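Local coordinates for putative phosphinothricin acetyltransferase YwnH (Bacillus subtilis, PDB 1VHS), which probably inactivates the antibiotic phosphinothricin by transferring an acetyl group to it from acetyl-CoA, at residues V17-S22 / A65-F70; A83-Y88 / R116-F121; H136-W141 / L160-S165. One frame throughout, in Å; residues are numbered along the deposited sequence.

All three contacts reach one seven-stranded mixed sheet. Contact 1 lies in the buried core and sets helix 13-24 against strand 64-72 by apolar side-chain packing, with no hydrogen bonds between its segments. Contact 2 is also largely buried but works by backbone pairing of parallel strands 82-89 and 117-123; its first strand is the sheet neighbour of strand 64-72, and Ser69 N probably bonds Ser86 O. Contact 3, antiparallel and nearer the surface, lies about 9 Å centre to centre from contact 2, sharing the border of strands 117-123 and 153-163. There an aromatic-glycine contact and an arginine supplement the backbone ladder. Contacts 1 and 3 do not touch.

Contact 1. Residues V17-S22 / A65-F70; sequences VAIYNS and AAWISF
Ile19 and Trp67 carry most of this interface, passing alongside each other in opposite directions between helix 13-24 and strand 64-72. The segment axes approach to 8.6 Å at 98°, so the helix runs almost square across the strand and meets it here through Ile19 and Tyr20.

Ile19 uses both of its branches. Its longer arm has CG1 anti to the carbonyl carbon (chi1 -72°) and continues extended, which carries CD1 down to the backbone, 3.4 Å from Ala65 C and equally near the following peptide nitrogen, Ala66 N. The shorter branch, CG2, turns to the indole and comes within 3.9 Å of Trp67 NE1, while Ile19 CD1 also lies 4.1 Å from Trp67 CD1. The five-membered ring of the tryptophan is thus met by both ends of one isoleucine.

Trp67 holds CG between its backbone N and carbonyl carbon (chi1 51°), the crowded position, and this directs the indole at the helix. Farther along the indole, Tyr20 CD1 approaches its edge, close to the ring plane, 4.2 Å from Trp67 CZ2. The tyrosine ring is turned obliquely to that atom. Beyond the pair, Tyr88 stacks on Trp67, and Tyr20 OH is hydrogen-bonded to Asp32 and Thr30. The stack places the contact beside the predicted acetyl-CoA site of this GNAT domain, to which Tyr88 belongs.

The strand is irregular where Ile19 CD1 lands: Ala65 and Ala66 both face Ala57, a classic beta bulge. On the helix, Ser22 OG donates to Ile19 O at 2.6 Å.

Since van der Waals contacts alone join the two segments, while the tyrosine hydroxyl and the indole NH find hydrogen-bond partners outside them, the chemistry is consistent with burial and apolar packing, rather than polar pairing, holding the helix against this strand.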
loop_
_atom_site.group_PDB
_atom_site.type_symbol
_atom_site.label_atom_id
_atom_site.label_comp_id
_atom_site.label_asym_id
_atom_site.label_seq_id
_atom_site.Cartn_x
_atom_site.Cartn_y
_atom_site.Cartn_z
ATOM N N VAL A 17 -9.419 1.570 -7.884
ATOM C CA VAL A 17 -10.496 1.233 -6.960
ATOM C C VAL A 17 -10.930 -0.215 -7.153
ATOM O O VAL A 17 -11.225 -0.921 -6.187
ATOM C CB VAL A 17 -11.715 2.162 -7.163
ATOM C CG1 VAL A 17 -12.898 1.667 -6.336
ATOM C CG2 VAL A 17 -11.347 3.573 -6.759
ATOM N N ALA A 18 -10.972 -0.658 -8.404
ATOM C CA ALA A 18 -11.359 -2.028 -8.705
ATOM C C ALA A 18 -10.401 -3.007 -8.026
ATOM O O ALA A 18 -10.832 -3.999 -7.435
ATOM C CB ALA A 18 -11.361 -2.253 -10.213
ATOM N N ILE A 19 -9.102 -2.726 -8.112
ATOM C CA ILE A 19 -8.096 -3.583 -7.491
ATOM C C ILE A 19 -8.314 -3.571 -5.980
ATOM O O ILE A 19 -8.264 -4.610 -5.321
ATOM C CB ILE A 19 -6.666 -3.095 -7.817
ATOM C CG1 ILE A 19 -6.357 -3.387 -9.289
ATOM C CG2 ILE A 19 -5.642 -3.761 -6.880
ATOM C CD1 ILE A 19 -5.021 -2.862 -9.761
ATOM N N TYR A 20 -8.560 -2.383 -5.444
ATOM C CA TYR A 20 -8.812 -2.219 -4.020
ATOM C C TYR A 20 -9.991 -3.105 -3.610
ATOM O O TYR A 20 -9.906 -3.862 -2.644
ATOM C CB TYR A 20 -9.131 -0.756 -3.731
ATOM C CG TYR A 20 -9.396 -0.454 -2.277
ATOM C CD1 TYR A 20 -8.345 -0.318 -1.370
ATOM C CD2 TYR A 20 -10.699 -0.291 -1.809
ATOM C CE1 TYR A 20 -8.584 -0.021 -0.034
ATOM C CE2 TYR A 20 -10.953 0.004 -0.474
ATOM C CZ TYR A 20 -9.890 0.138 0.407
ATOM O OH TYR A 20 -10.135 0.426 1.725
ATOM N N ASN A 21 -11.089 -3.017 -4.357
ATOM C CA ASN A 21 -12.277 -3.812 -4.056
ATOM C C ASN A 21 -12.092 -5.314 -4.189
ATOM O O ASN A 21 -12.745 -6.088 -3.487
ATOM C CB ASN A 21 -13.457 -3.378 -4.931
ATOM C CG ASN A 21 -14.009 -2.029 -4.531
ATOM O OD1 ASN A 21 -13.940 -1.641 -3.364
ATOM N ND2 ASN A 21 -14.579 -1.312 -5.490
ATOM N N SER A 22 -11.207 -5.739 -5.083
ATOM C CA SER A 22 -10.989 -7.164 -5.268
ATOM C C SER A 22 -10.353 -7.792 -4.029
ATOM O O SER A 22 -10.428 -9.005 -3.840
ATOM C CB SER A 22 -10.102 -7.416 -6.491
ATOM O OG SER A 22 -8.793 -6.921 -6.276
ATOM N N ALA A 65 -2.475 -3.774 -13.041
ATOM C CA ALA A 65 -2.603 -4.970 -12.214
ATOM C C ALA A 65 -2.323 -4.746 -10.727
ATOM O O ALA A 65 -2.615 -5.612 -9.904
ATOM C CB ALA A 65 -1.677 -6.057 -12.738
ATOM N N ALA A 66 -1.752 -3.597 -10.385
ATOM C CA ALA A 66 -1.422 -3.307 -8.992
ATOM C C ALA A 66 -1.023 -1.851 -8.849
ATOM O O ALA A 66 -0.838 -1.152 -9.841
ATOM C CB ALA A 66 -0.265 -4.205 -8.541
ATOM N N TRP A 67 -0.915 -1.383 -7.611
ATOM C CA TRP A 67 -0.496 -0.016 -7.375
ATOM C C TRP A 67 0.253 0.146 -6.065
ATOM O O TRP A 67 0.129 -0.680 -5.158
ATOM C CB TRP A 67 -1.677 0.974 -7.445
ATOM C CG TRP A 67 -2.913 0.665 -6.626
ATOM C CD1 TRP A 67 -4.017 -0.025 -7.038
ATOM C CD2 TRP A 67 -3.205 1.130 -5.301
ATOM N NE1 TRP A 67 -4.982 -0.007 -6.060
ATOM C CE2 TRP A 67 -4.510 0.696 -4.982
ATOM C CE3 TRP A 67 -2.489 1.880 -4.355
ATOM C CZ2 TRP A 67 -5.120 0.985 -3.758
ATOM C CZ3 TRP A 67 -3.095 2.169 -3.137
ATOM C CH2 TRP A 67 -4.399 1.723 -2.849
ATOM N N ILE A 68 1.053 1.203 -6.003
ATOM C CA ILE A 68 1.856 1.535 -4.827
ATOM C C ILE A 68 1.557 2.986 -4.483
ATOM O O ILE A 68 1.701 3.876 -5.321
ATOM C CB ILE A 68 3.364 1.432 -5.112
ATOM C CG1 ILE A 68 3.716 0.055 -5.672
ATOM C CG2 ILE A 68 4.152 1.676 -3.828
ATOM C CD1 ILE A 68 5.173 -0.044 -6.107
ATOM N N SER A 69 1.145 3.222 -3.246
ATOM C CA SER A 69 0.809 4.565 -2.808
ATOM C C SER A 69 1.707 5.012 -1.668
ATOM O O SER A 69 1.919 4.259 -0.719
ATOM C CB SER A 69 -0.655 4.600 -2.338
ATOM O OG SER A 69 -0.958 5.802 -1.647
ATOM N N PHE A 70 2.259 6.221 -1.779
ATOM C CA PHE A 70 3.070 6.781 -0.703
ATOM C C PHE A 70 2.163 7.839 -0.084
ATOM O O PHE A 70 1.583 8.660 -0.793
ATOM C CB PHE A 70 4.349 7.434 -1.222
ATOM C CG PHE A 70 5.382 6.451 -1.686
ATOM C CD1 PHE A 70 5.430 6.046 -3.016
ATOM C CD2 PHE A 70 6.283 5.901 -0.783
ATOM C CE1 PHE A 70 6.366 5.099 -3.440
ATOM C CE2 PHE A 70 7.225 4.952 -1.193
ATOM C CZ PHE A 70 7.265 4.551 -2.525
#

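Contact 2. Residues A83-Y88 / R116-F121; sequences AEVSIY and RSLMAF
Val85 and Leu118 interlock on one face of the parallel pair formed by strands 82-89 and 117-123, their side chains crossing at about a right angle. Val85 CG1 sits 3.8 Å from Leu118 CG, and Leu118 CD1 turns back to within 4.3 Å of Ala83 CB. Beneath this cluster the backbone is tightly paired: Ala83 N gives its hydrogen to Ser117 O, Met119 N to Ala83 O and Val85 N to Met119 O, each at 2.9 Å and nearly straight (160-165°).

The other face is looser at Glu84 and Phe121, although Met119 beside them is buried. Glu84 is modelled in two conformers; in the one described its CG comes 3.5 Å from Phe121 CE1 with carboxylate and ring planes 42° apart, a tentative contact.

The ladder then ends. The segment axes diverge by 44°, and where the next direct bond would fall a water takes over, donating to Val85 O and accepting from Phe121 N, both at 2.8 Å. Such a splay between neighbouring parallel strands, joined through helix 98-109 as a beta-alpha-beta unit, is the hallmark of the GNAT fold, where acetyl-CoA binds in the family; Ile87 and Tyr88 are predicted to bind the cofactor.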
loop_
_atom_site.group_PDB
_atom_site.type_symbol
_atom_site.label_atom_id
_atom_site.label_comp_id
_atom_site.label_asym_id
_atom_site.label_seq_id
_atom_site.Cartn_x
_atom_site.Cartn_y
_atom_site.Cartn_z
ATOM N N ALA A 83 6.885 8.549 5.877
ATOM C CA ALA A 83 5.745 8.244 5.033
ATOM C C ALA A 83 5.271 6.815 5.171
ATOM O O ALA A 83 5.965 5.957 5.708
ATOM C CB ALA A 83 6.091 8.529 3.564
ATOM N N GLU A 84 4.071 6.569 4.669
ATOM C CA GLU A 84 3.498 5.243 4.690
ATOM C C GLU A 84 3.510 4.722 3.264
ATOM O O GLU A 84 3.368 5.494 2.316
ATOM C CB GLU A 84 2.054 5.298 5.195
ATOM C CG GLU A 84 1.926 5.699 6.655
ATOM C CD GLU A 84 0.607 6.378 6.966
ATOM O OE1 GLU A 84 -0.446 5.890 6.499
ATOM O OE2 GLU A 84 0.624 7.398 7.687
ATOM N N VAL A 85 3.725 3.424 3.108
ATOM C CA VAL A 85 3.680 2.824 1.785
ATOM C C VAL A 85 2.570 1.779 1.813
ATOM O O VAL A 85 2.493 0.965 2.739
ATOM C CB VAL A 85 5.021 2.160 1.376
ATOM C CG1 VAL A 85 5.403 1.052 2.358
ATOM C CG2 VAL A 85 4.893 1.595 -0.042
ATOM N N SER A 86 1.689 1.837 0.816
ATOM C CA SER A 86 0.576 0.903 0.701
ATOM C C SER A 86 0.665 0.225 -0.662
ATOM O O SER A 86 0.853 0.887 -1.679
ATOM C CB SER A 86 -0.760 1.648 0.830
ATOM O OG SER A 86 -0.918 2.595 -0.208
ATOM N N ILE A 87 0.546 -1.098 -0.677
ATOM C CA ILE A 87 0.621 -1.851 -1.914
ATOM C C ILE A 87 -0.578 -2.778 -2.073
ATOM O O ILE A 87 -0.850 -3.609 -1.205
ATOM C CB ILE A 87 1.915 -2.692 -1.956
ATOM C CG1 ILE A 87 3.128 -1.767 -1.827
ATOM C CG2 ILE A 87 1.978 -3.506 -3.250
ATOM C CD1 ILE A 87 4.465 -2.488 -1.743
ATOM N N TYR A 88 -1.300 -2.624 -3.179
ATOM C CA TYR A 88 -2.456 -3.468 -3.462
ATOM C C TYR A 88 -2.257 -4.161 -4.799
ATOM O O TYR A 88 -1.811 -3.548 -5.773
ATOM C CB TYR A 88 -3.749 -2.648 -3.494
ATOM C CG TYR A 88 -4.214 -2.225 -2.119
ATOM C CD1 TYR A 88 -3.631 -1.142 -1.467
ATOM C CD2 TYR A 88 -5.221 -2.932 -1.456
ATOM C CE1 TYR A 88 -4.038 -0.767 -0.184
ATOM C CE2 TYR A 88 -5.634 -2.566 -0.169
ATOM C CZ TYR A 88 -5.038 -1.486 0.457
ATOM O OH TYR A 88 -5.430 -1.122 1.726
ATOM N N ARG A 116 12.780 9.243 4.788
ATOM C CA ARG A 116 13.781 8.655 5.676
ATOM C C ARG A 116 13.225 7.447 6.424
ATOM O O ARG A 116 13.916 6.444 6.607
ATOM C CB ARG A 116 14.275 9.694 6.686
ATOM C CG ARG A 116 15.201 9.122 7.749
ATOM C CD ARG A 116 15.905 10.220 8.532
ATOM N NE ARG A 116 14.968 11.152 9.154
ATOM C CZ ARG A 116 15.337 12.261 9.787
ATOM N NH1 ARG A 116 14.423 13.058 10.326
ATOM N NH2 ARG A 116 16.622 12.577 9.877
ATOM N N SER A 117 11.974 7.544 6.858
ATOM C CA SER A 117 11.325 6.449 7.585
ATOM C C SER A 117 10.073 6.045 6.830
ATOM O O SER A 117 9.197 6.869 6.574
ATOM C CB SER A 117 10.951 6.889 9.009
ATOM O OG SER A 117 12.099 7.338 9.718
ATOM N N LEU A 118 9.992 4.772 6.469
ATOM C CA LEU A 118 8.848 4.272 5.727
ATOM C C LEU A 118 8.111 3.245 6.578
ATOM O O LEU A 118 8.721 2.336 7.112
ATOM C CB LEU A 118 9.335 3.642 4.417
ATOM C CG LEU A 118 8.305 3.291 3.348
ATOM C CD1 LEU A 118 7.539 4.544 2.947
ATOM C CD2 LEU A 118 9.015 2.677 2.137
HETATM N N MSE A 119 6.800 3.409 6.716
HETATM C CA MSE A 119 5.992 2.488 7.507
HETATM C C MSE A 119 4.913 1.802 6.671
HETATM O O MSE A 119 4.438 2.349 5.672
HETATM C CB MSE A 119 5.319 3.236 8.667
HETATM C CG MSE A 119 6.266 3.634 9.784
HETATM SE SE MSE A 119 5.323 4.567 11.213
HETATM C CE MSE A 119 5.186 6.221 10.347
ATOM N N ALA A 120 4.529 0.604 7.099
ATOM C CA ALA A 120 3.501 -0.174 6.427
ATOM C C ALA A 120 2.508 -0.672 7.470
ATOM O O ALA A 120 2.906 -1.149 8.529
ATOM C CB ALA A 120 4.131 -1.371 5.696
ATOM N N PHE A 121 1.219 -0.546 7.168
ATOM C CA PHE A 121 0.158 -0.983 8.076
ATOM C C PHE A 121 -0.394 -2.295 7.547
ATOM O O PHE A 121 -1.047 -2.332 6.500
ATOM C CB PHE A 121 -0.948 0.079 8.139
ATOM C CG PHE A 121 -0.527 1.353 8.818
ATOM C CD1 PHE A 121 0.584 2.063 8.374
ATOM C CD2 PHE A 121 -1.236 1.840 9.913
ATOM C CE1 PHE A 121 0.986 3.238 9.009
ATOM C CE2 PHE A 121 -0.844 3.017 10.558
ATOM C CZ PHE A 121 0.272 3.716 10.102
HETATM O O HOH W 1 0.491 0.629 4.721
#

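Contact 3. Residues H136-W141 / L160-S165; sequences HGFAEW and LGRELS
Ala139 and Gly161 form the hydrogen-bonded antiparallel pair near the open end of the beta hairpin of strands 139-150 and 153-163, which makes up the C-terminal margin of the GNAT sheet. Ala139 N reaches Gly161 O at 3.0 Å and Gly161 N returns a bond to Ala139 O at 2.9 Å.

The Arg162 side chain reaches back along the loop residues that precede strand 139-150. Its CB sits over the Phe138 ring, 3.8 Å from the centroid and 6° off the normal, a CH-pi contact. With CG anti to the backbone nitrogen (chi1 171°) the chain runs extended along residues 136-137: CG passes 3.7 Å from Gly137 O, and CD comes 3.4 Å from His136 O. NE and CZ stay farther from that same oxygen, and NH2 comes to 3.0 Å from His136 O but with a bent angle of 125°, so the bond is weak. Guanidinium and phenyl planes stand almost perpendicular. Helix 98-109 also meets Phe138 and Arg162 through Leu107.

A water donates to both Gly137 O and Gly161 O, bridging the loop at Gly137 to the strand at Gly161. On the side of the ladder away from the Phe138 ring, Trp141 folds back across the glycine, which has no side chain to hold it off: Gly161 CA lies 3.4 Å from the centroid of the six-membered ring, squarely over its face.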
loop_
_atom_site.group_PDB
_atom_site.type_symbol
_atom_site.label_atom_id
_atom_site.label_comp_id
_atom_site.label_asym_id
_atom_site.label_seq_id
_atom_site.Cartn_x
_atom_site.Cartn_y
_atom_site.Cartn_z
ATOM N N HIS A 136 12.811 -7.474 3.886
ATOM C CA HIS A 136 13.330 -6.240 3.315
ATOM C C HIS A 136 13.675 -5.125 4.303
ATOM O O HIS A 136 13.553 -3.941 3.987
ATOM C CB HIS A 136 12.377 -5.714 2.238
ATOM C CG HIS A 136 12.398 -6.517 0.972
ATOM N ND1 HIS A 136 11.548 -7.577 0.741
ATOM C CD2 HIS A 136 13.175 -6.413 -0.132
ATOM C CE1 HIS A 136 11.796 -8.090 -0.451
ATOM N NE2 HIS A 136 12.781 -7.402 -1.001
ATOM N N GLY A 137 14.096 -5.507 5.504
ATOM C CA GLY A 137 14.520 -4.520 6.481
ATOM C C GLY A 137 13.492 -3.922 7.421
ATOM O O GLY A 137 13.844 -3.111 8.280
ATOM N N PHE A 138 12.232 -4.302 7.267
ATOM C CA PHE A 138 11.202 -3.770 8.149
ATOM C C PHE A 138 11.167 -4.549 9.456
ATOM O O PHE A 138 11.421 -5.754 9.474
ATOM C CB PHE A 138 9.828 -3.836 7.481
ATOM C CG PHE A 138 9.634 -2.830 6.388
ATOM C CD1 PHE A 138 10.226 -3.014 5.140
ATOM C CD2 PHE A 138 8.862 -1.688 6.606
ATOM C CE1 PHE A 138 10.049 -2.071 4.122
ATOM C CE2 PHE A 138 8.679 -0.746 5.598
ATOM C CZ PHE A 138 9.275 -0.939 4.350
ATOM N N ALA A 139 10.872 -3.843 10.543
ATOM C CA ALA A 139 10.761 -4.438 11.874
ATOM C C ALA A 139 9.399 -4.037 12.437
ATOM O O ALA A 139 8.856 -2.992 12.072
ATOM C CB ALA A 139 11.862 -3.910 12.777
ATOM N N GLU A 140 8.845 -4.851 13.326
ATOM C CA GLU A 140 7.552 -4.516 13.915
ATOM C C GLU A 140 7.739 -3.360 14.898
ATOM O O GLU A 140 8.454 -3.480 15.894
ATOM C CB GLU A 140 6.962 -5.730 14.636
ATOM C CG GLU A 140 5.560 -5.496 15.195
ATOM C CD GLU A 140 5.020 -6.703 15.944
ATOM O OE1 GLU A 140 5.084 -7.824 15.394
ATOM O OE2 GLU A 140 4.531 -6.526 17.079
ATOM N N TRP A 141 7.105 -2.230 14.614
ATOM C CA TRP A 141 7.218 -1.069 15.480
ATOM C C TRP A 141 6.002 -0.952 16.391
ATOM O O TRP A 141 6.021 -0.211 17.375
ATOM C CB TRP A 141 7.337 0.205 14.651
ATOM C CG TRP A 141 8.670 0.423 13.998
ATOM C CD1 TRP A 141 9.780 -0.376 14.075
ATOM C CD2 TRP A 141 9.029 1.534 13.173
ATOM N NE1 TRP A 141 10.812 0.177 13.345
ATOM C CE2 TRP A 141 10.376 1.349 12.783
ATOM C CE3 TRP A 141 8.342 2.670 12.725
ATOM C CZ2 TRP A 141 11.049 2.262 11.964
ATOM C CZ3 TRP A 141 9.012 3.578 11.909
ATOM C CH2 TRP A 141 10.356 3.365 11.538
ATOM N N LEU A 160 4.809 -1.884 10.655
ATOM C CA LEU A 160 6.190 -2.262 10.389
ATOM C C LEU A 160 6.895 -1.028 9.869
ATOM O O LEU A 160 6.315 -0.230 9.124
ATOM C CB LEU A 160 6.256 -3.381 9.345
ATOM C CG LEU A 160 6.127 -4.819 9.857
ATOM C CD1 LEU A 160 4.861 -5.003 10.657
ATOM C CD2 LEU A 160 6.154 -5.763 8.660
ATOM N N GLY A 161 8.144 -0.851 10.269
ATOM C CA GLY A 161 8.853 0.316 9.809
ATOM C C GLY A 161 10.281 0.039 9.417
ATOM O O GLY A 161 10.869 -0.963 9.810
ATOM N N ARG A 162 10.830 0.940 8.618
ATOM C CA ARG A 162 12.209 0.817 8.194
ATOM C C ARG A 162 12.798 2.184 7.955
ATOM O O ARG A 162 12.180 3.023 7.298
ATOM C CB ARG A 162 12.333 0.007 6.907
ATOM C CG ARG A 162 13.761 0.095 6.371
ATOM C CD ARG A 162 14.014 -0.768 5.184
ATOM N NE ARG A 162 15.296 -0.409 4.581
ATOM C CZ ARG A 162 15.672 -0.793 3.370
ATOM N NH1 ARG A 162 16.849 -0.412 2.886
ATOM N NH2 ARG A 162 14.868 -1.561 2.651
ATOM N N GLU A 163 13.987 2.416 8.500
ATOM C CA GLU A 163 14.657 3.685 8.282
ATOM C C GLU A 163 15.567 3.460 7.085
ATOM O O GLU A 163 16.439 2.590 7.107
ATOM C CB GLU A 163 15.473 4.106 9.500
ATOM C CG GLU A 163 15.993 5.531 9.380
ATOM C CD GLU A 163 16.511 6.073 10.689
ATOM O OE1 GLU A 163 15.813 5.919 11.712
ATOM O OE2 GLU A 163 17.610 6.662 10.688
ATOM N N LEU A 164 15.333 4.237 6.034
ATOM C CA LEU A 164 16.086 4.127 4.795
ATOM C C LEU A 164 17.388 4.905 4.833
ATOM O O LEU A 164 18.445 4.383 4.481
ATOM C CB LEU A 164 15.238 4.639 3.629
ATOM C CG LEU A 164 13.914 3.939 3.310
ATOM C CD1 LEU A 164 13.013 3.879 4.528
ATOM C CD2 LEU A 164 13.229 4.701 2.196
ATOM N N SER A 165 17.301 6.158 5.263
ATOM C CA SER A 165 18.459 7.034 5.318
ATOM C C SER A 165 19.615 6.505 6.150
ATOM O O SER A 165 19.434 6.048 7.279
ATOM C CB SER A 165 18.040 8.415 5.829
ATOM O OG SER A 165 17.140 9.028 4.922
HETATM O O HOH W 2 13.640 -1.523 10.817
#